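Local coordinates for YCAC GENE product (PDB 1YAC), which is probably a hydrolase of the isochorismatase family, of unknown specificity, that assembles as an octamer, at residues N39-L52 with W165-D179. Sequence-based numbering, arbitrary orientation.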
loop_
_atom_site.group_PDB
_atom_site.type_symbol
_atom_site.label_atom_id
_atom_site.label_comp_id
_atom_site.label_asym_id
_atom_site.label_seq_id
_atom_site.Cartn_x
_atom_site.Cartn_y
_atom_site.Cartn_z
ATOM N N ASN A 39 12.228 0.567 18.183
ATOM C CA ASN A 39 11.516 1.688 18.810
ATOM C C ASN A 39 11.285 1.485 20.309
ATOM O O ASN A 39 11.464 2.411 21.109
ATOM C CB ASN A 39 10.181 1.939 18.102
ATOM C CG ASN A 39 10.356 2.535 16.704
ATOM O OD1 ASN A 39 11.460 2.925 16.315
ATOM N ND2 ASN A 39 9.262 2.615 15.948
ATOM N N VAL A 40 10.864 0.287 20.694
ATOM C CA VAL A 40 10.642 -0.004 22.111
ATOM C C VAL A 40 11.970 0.109 22.879
ATOM O O VAL A 40 12.036 0.704 23.970
ATOM C CB VAL A 40 10.039 -1.425 22.304
ATOM C CG1 VAL A 40 9.977 -1.802 23.795
ATOM C CG2 VAL A 40 8.639 -1.474 21.704
ATOM N N LEU A 41 13.034 -0.441 22.304
ATOM C CA LEU A 41 14.339 -0.380 22.959
ATOM C C LEU A 41 14.858 1.057 22.978
ATOM O O LEU A 41 15.572 1.453 23.893
ATOM C CB LEU A 41 15.338 -1.315 22.271
ATOM C CG LEU A 41 14.939 -2.795 22.282
ATOM C CD1 LEU A 41 16.057 -3.626 21.661
ATOM C CD2 LEU A 41 14.668 -3.249 23.705
ATOM N N ALA A 42 14.506 1.831 21.961
ATOM C CA ALA A 42 14.930 3.226 21.886
ATOM C C ALA A 42 14.302 3.983 23.041
ATOM O O ALA A 42 14.981 4.772 23.706
ATOM C CB ALA A 42 14.508 3.840 20.557
ATOM N N LEU A 43 13.016 3.712 23.289
ATOM C CA LEU A 43 12.264 4.351 24.370
ATOM C C LEU A 43 12.877 3.978 25.715
ATOM O O LEU A 43 13.041 4.831 26.583
ATOM C CB LEU A 43 10.785 3.945 24.339
ATOM C CG LEU A 43 9.889 4.568 25.432
ATOM C CD1 LEU A 43 9.980 6.107 25.441
ATOM C CD2 LEU A 43 8.448 4.120 25.212
ATOM N N GLY A 44 13.196 2.703 25.899
ATOM C CA GLY A 44 13.827 2.309 27.148
ATOM C C GLY A 44 15.167 3.026 27.334
ATOM O O GLY A 44 15.460 3.559 28.417
ATOM N N ASP A 45 15.960 3.085 26.266
ATOM C CA ASP A 45 17.272 3.730 26.312
ATOM C C ASP A 45 17.168 5.214 26.626
ATOM O O ASP A 45 18.001 5.754 27.366
ATOM C CB ASP A 45 18.030 3.548 24.993
ATOM C CG ASP A 45 18.643 2.170 24.842
ATOM O OD1 ASP A 45 18.437 1.280 25.702
ATOM O OD2 ASP A 45 19.360 1.985 23.847
ATOM N N LEU A 46 16.163 5.888 26.071
ATOM C CA LEU A 46 16.022 7.316 26.338
ATOM C C LEU A 46 15.556 7.545 27.773
ATOM O O LEU A 46 16.011 8.487 28.431
ATOM C CB LEU A 46 15.116 8.014 25.307
ATOM C CG LEU A 46 13.592 7.917 25.338
ATOM C CD1 LEU A 46 12.987 8.916 26.336
ATOM C CD2 LEU A 46 13.054 8.193 23.939
ATOM N N ALA A 47 14.692 6.670 28.278
ATOM C CA ALA A 47 14.215 6.795 29.651
ATOM C C ALA A 47 15.420 6.689 30.587
ATOM O O ALA A 47 15.564 7.462 31.545
ATOM C CB ALA A 47 13.213 5.703 29.968
ATOM N N LYS A 48 16.295 5.737 30.289
ATOM C CA LYS A 48 17.497 5.538 31.081
ATOM C C LYS A 48 18.455 6.722 30.923
ATOM O O LYS A 48 18.955 7.271 31.919
ATOM C CB LYS A 48 18.188 4.235 30.666
ATOM C CG LYS A 48 19.495 3.971 31.393
ATOM C CD LYS A 48 19.377 2.859 32.415
ATOM C CE LYS A 48 18.352 3.154 33.480
ATOM N NZ LYS A 48 18.422 2.137 34.568
ATOM N N TYR A 49 18.680 7.134 29.677
ATOM C CA TYR A 49 19.579 8.252 29.384
ATOM C C TYR A 49 19.184 9.546 30.107
ATOM O O TYR A 49 20.034 10.242 30.671
ATOM C CB TYR A 49 19.648 8.508 27.877
ATOM C CG TYR A 49 20.481 9.722 27.519
ATOM C CD1 TYR A 49 21.855 9.744 27.758
ATOM C CD2 TYR A 49 19.892 10.856 26.967
ATOM C CE1 TYR A 49 22.618 10.865 27.456
ATOM C CE2 TYR A 49 20.645 11.979 26.666
ATOM C CZ TYR A 49 22.009 11.974 26.910
ATOM O OH TYR A 49 22.769 13.082 26.580
ATOM N N PHE A 50 17.901 9.892 30.032
ATOM C CA PHE A 50 17.394 11.087 30.677
ATOM C C PHE A 50 17.118 10.871 32.155
ATOM O O PHE A 50 16.661 11.791 32.830
ATOM C CB PHE A 50 16.127 11.582 29.975
ATOM C CG PHE A 50 16.381 12.140 28.608
ATOM C CD1 PHE A 50 17.085 13.337 28.456
ATOM C CD2 PHE A 50 15.983 11.443 27.469
ATOM C CE1 PHE A 50 17.393 13.827 27.194
ATOM C CE2 PHE A 50 16.290 11.929 26.193
ATOM C CZ PHE A 50 16.998 13.123 26.059
ATOM N N ASN A 51 17.350 9.658 32.660
ATOM C CA ASN A 51 17.113 9.394 34.079
ATOM C C ASN A 51 15.688 9.680 34.518
ATOM O O ASN A 51 15.473 10.265 35.575
ATOM C CB ASN A 51 18.042 10.249 34.941
ATOM C CG ASN A 51 19.349 9.596 35.193
ATOM O OD1 ASN A 51 20.371 9.988 34.652
ATOM N ND2 ASN A 51 19.344 8.622 36.047
ATOM N N LEU A 52 14.706 9.274 33.726
ATOM C CA LEU A 52 13.322 9.530 34.089
ATOM C C LEU A 52 12.766 8.404 34.923
ATOM O O LEU A 52 12.998 7.234 34.609
ATOM C CB LEU A 52 12.456 9.657 32.833
ATOM C CG LEU A 52 12.924 10.629 31.769
ATOM C CD1 LEU A 52 11.980 10.509 30.558
ATOM C CD2 LEU A 52 12.952 12.051 32.317
ATOM N N TRP A 165 9.111 8.396 19.571
ATOM C CA TRP A 165 10.323 8.392 20.383
ATOM C C TRP A 165 11.408 9.407 20.076
ATOM O O TRP A 165 11.951 10.009 20.997
ATOM C CB TRP A 165 10.896 6.966 20.583
ATOM C CG TRP A 165 11.757 6.454 19.473
ATOM C CD1 TRP A 165 11.393 5.580 18.487
ATOM C CD2 TRP A 165 13.125 6.802 19.223
ATOM N NE1 TRP A 165 12.454 5.369 17.634
ATOM C CE2 TRP A 165 13.528 6.108 18.063
ATOM C CE3 TRP A 165 14.051 7.639 19.868
ATOM C CZ2 TRP A 165 14.817 6.224 17.530
ATOM C CZ3 TRP A 165 15.328 7.757 19.341
ATOM C CH2 TRP A 165 15.701 7.053 18.182
ATOM N N PHE A 166 11.722 9.615 18.800
ATOM C CA PHE A 166 12.771 10.572 18.451
ATOM C C PHE A 166 12.330 11.978 18.868
ATOM O O PHE A 166 13.118 12.736 19.451
ATOM C CB PHE A 166 13.094 10.502 16.955
ATOM C CG PHE A 166 14.138 11.494 16.507
ATOM C CD1 PHE A 166 15.495 11.220 16.665
ATOM C CD2 PHE A 166 13.760 12.685 15.887
ATOM C CE1 PHE A 166 16.461 12.113 16.203
ATOM C CE2 PHE A 166 14.717 13.582 15.426
ATOM C CZ PHE A 166 16.069 13.291 15.585
ATOM N N GLY A 167 11.056 12.292 18.619
ATOM C CA GLY A 167 10.513 13.579 19.018
ATOM C C GLY A 167 10.576 13.746 20.534
ATOM O O GLY A 167 10.930 14.822 21.038
ATOM N N VAL A 168 10.229 12.681 21.260
ATOM C CA VAL A 168 10.268 12.668 22.732
ATOM C C VAL A 168 11.704 12.990 23.214
ATOM O O VAL A 168 11.911 13.877 24.051
ATOM C CB VAL A 168 9.818 11.259 23.298
ATOM C CG1 VAL A 168 10.081 11.155 24.810
ATOM C CG2 VAL A 168 8.327 11.012 23.014
ATOM N N ALA A 169 12.692 12.303 22.647
ATOM C CA ALA A 169 14.077 12.520 23.034
ATOM C C ALA A 169 14.514 13.967 22.788
ATOM O O ALA A 169 15.197 14.571 23.622
ATOM C CB ALA A 169 14.993 11.555 22.288
ATOM N N CYS A 170 14.123 14.517 21.644
ATOM C CA CYS A 170 14.497 15.881 21.281
ATOM C C CYS A 170 13.842 16.939 22.150
ATOM O O CYS A 170 14.451 17.978 22.453
ATOM C CB CYS A 170 14.183 16.152 19.809
ATOM S SG CYS A 170 15.291 15.330 18.644
ATOM N N GLU A 171 12.585 16.708 22.519
ATOM C CA GLU A 171 11.887 17.668 23.362
ATOM C C GLU A 171 12.461 17.626 24.782
ATOM O O GLU A 171 12.531 18.648 25.466
ATOM C CB GLU A 171 10.384 17.394 23.365
ATOM C CG GLU A 171 9.556 18.610 23.780
ATOM C CD GLU A 171 8.103 18.478 23.399
ATOM O OE1 GLU A 171 7.774 18.874 22.271
ATOM O OE2 GLU A 171 7.287 17.995 24.218
ATOM N N LEU A 172 12.879 16.445 25.220
ATOM C CA LEU A 172 13.466 16.285 26.547
ATOM C C LEU A 172 14.871 16.893 26.628
ATOM O O LEU A 172 15.204 17.576 27.604
ATOM C CB LEU A 172 13.559 14.802 26.916
ATOM C CG LEU A 172 12.270 14.091 27.314
ATOM C CD1 LEU A 172 12.495 12.589 27.323
ATOM C CD2 LEU A 172 11.815 14.571 28.673
ATOM N N HIS A 173 15.686 16.638 25.610
ATOM C CA HIS A 173 17.059 17.103 25.594
ATOM C C HIS A 173 17.177 18.604 25.427
ATOM O O HIS A 173 18.047 19.233 26.041
ATOM C CB HIS A 173 17.855 16.405 24.482
ATOM C CG HIS A 173 19.335 16.385 24.721
ATOM N ND1 HIS A 173 20.229 17.079 23.935
ATOM C CD2 HIS A 173 20.077 15.706 25.629
ATOM C CE1 HIS A 173 21.461 16.822 24.343
ATOM N NE2 HIS A 173 21.398 15.994 25.367
ATOM N N ARG A 174 16.364 19.168 24.538
ATOM C CA ARG A 174 16.353 20.619 24.276
ATOM C C ARG A 174 17.569 21.206 23.576
ATOM O O ARG A 174 17.420 21.978 22.621
ATOM C CB ARG A 174 16.167 21.411 25.578
ATOM C CG ARG A 174 14.915 21.115 26.356
ATOM C CD ARG A 174 13.670 21.524 25.602
ATOM N NE ARG A 174 12.494 21.267 26.425
ATOM C CZ ARG A 174 12.083 22.071 27.399
ATOM N NH1 ARG A 174 12.746 23.193 27.656
ATOM N NH2 ARG A 174 11.042 21.727 28.153
ATOM N N ASP A 175 18.772 20.830 24.018
ATOM C CA ASP A 175 20.034 21.360 23.497
ATOM C C ASP A 175 21.124 20.312 23.395
ATOM O O ASP A 175 21.501 19.697 24.382
ATOM C CB ASP A 175 20.520 22.486 24.421
ATOM C CG ASP A 175 21.497 23.450 23.717
ATOM O OD1 ASP A 175 22.536 23.024 23.172
ATOM O OD2 ASP A 175 21.178 24.660 23.683
ATOM N N TRP A 176 21.681 20.188 22.197
ATOM C CA TRP A 176 22.756 19.236 21.923
ATOM C C TRP A 176 23.912 19.426 22.895
ATOM O O TRP A 176 24.418 18.457 23.474
ATOM C CB TRP A 176 23.279 19.426 20.501
ATOM C CG TRP A 176 22.533 18.701 19.446
ATOM C CD1 TRP A 176 21.594 19.219 18.600
ATOM C CD2 TRP A 176 22.707 17.329 19.067
ATOM N NE1 TRP A 176 21.179 18.253 17.711
ATOM C CE2 TRP A 176 21.846 17.084 17.977
ATOM C CE3 TRP A 176 23.517 16.285 19.543
ATOM C CZ2 TRP A 176 21.767 15.830 17.348
ATOM C CZ3 TRP A 176 23.440 15.040 18.917
ATOM C CH2 TRP A 176 22.571 14.826 17.832
ATOM N N ARG A 177 24.275 20.686 23.115
ATOM C CA ARG A 177 25.386 21.033 23.994
ATOM C C ARG A 177 25.285 20.502 25.423
ATOM O O ARG A 177 26.291 20.433 26.134
ATOM C CB ARG A 177 25.605 22.545 23.974
ATOM C CG ARG A 177 26.010 23.052 22.596
ATOM C CD ARG A 177 25.990 24.558 22.500
ATOM N NE ARG A 177 24.645 25.105 22.666
ATOM C CZ ARG A 177 24.366 26.406 22.658
ATOM N NH1 ARG A 177 25.344 27.289 22.490
ATOM N NH2 ARG A 177 23.114 26.826 22.805
ATOM N N ASN A 178 24.086 20.095 25.830
ATOM C CA ASN A 178 23.894 19.546 27.166
ATOM C C ASN A 178 24.657 18.234 27.315
ATOM O O ASN A 178 24.995 17.840 28.432
ATOM C CB ASN A 178 22.413 19.333 27.453
ATOM C CG ASN A 178 21.658 20.638 27.584
ATOM O OD1 ASN A 178 22.240 21.670 27.924
ATOM N ND2 ASN A 178 20.361 20.609 27.293
ATOM N N ASP A 179 24.910 17.572 26.184
ATOM C CA ASP A 179 25.653 16.312 26.112
ATOM C C ASP A 179 25.537 15.778 24.682
ATOM O O ASP A 179 24.643 14.982 24.375
ATOM C CB ASP A 179 25.107 15.276 27.105
ATOM C CG ASP A 179 25.822 13.933 27.010
ATOM O OD1 ASP A 179 26.938 13.876 26.447
ATOM O OD2 ASP A 179 25.260 12.923 27.487
#
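Trp165 lies with one indole face on Ala42, where two helices pack in the three-layer alpha-beta-alpha sandwich of the isochorismatase fold. Segments 39-49 and 165-173 run nearly parallel, their axes 13° apart and 10.0 Å at closest approach. The CB of Trp165 touches Leu46 CD2 at 4.2 Å. Its CG sits between the backbone N and the carbonyl carbon (chi1 83°), a turn that lays the indole across helix 33-49. CG and the ring-fusion carbons CD2 and CE2 lie against Ala42 CB, which stands over the six-membered ring, 3.6 Å from its centroid. The far carbons CZ3 and CH2 still touch this methyl. On the other side of the indole, CD1 and NE1 meet Asn39 OD1. NE1 donates a bent hydrogen bond to it (2.9 Å, 135°), reaching that oxygen from above the amide plane. With only an alanine at this position, Asn39 OD1 is likely to lose this donor and a gap to open over Ala42. Leu46 is a knob in the hole formed by Trp165, Val168, Ala169 and Leu172. Its CD1 meets Leu172 CD1 at 3.8 Å. The Phe50 ring is clamped between Tyr49 CD2 on one face and Leu172 CB on the other. Its edge meets the rim of His173, CE1 to CD2 3.6 Å. Asp179 caps helix 180-190 through OD1, which accepts from Gly182 N. Its other oxygen, OD2, takes the hydroxyl of Tyr49: OH donates over 2.7 Å from above the carboxylate plane.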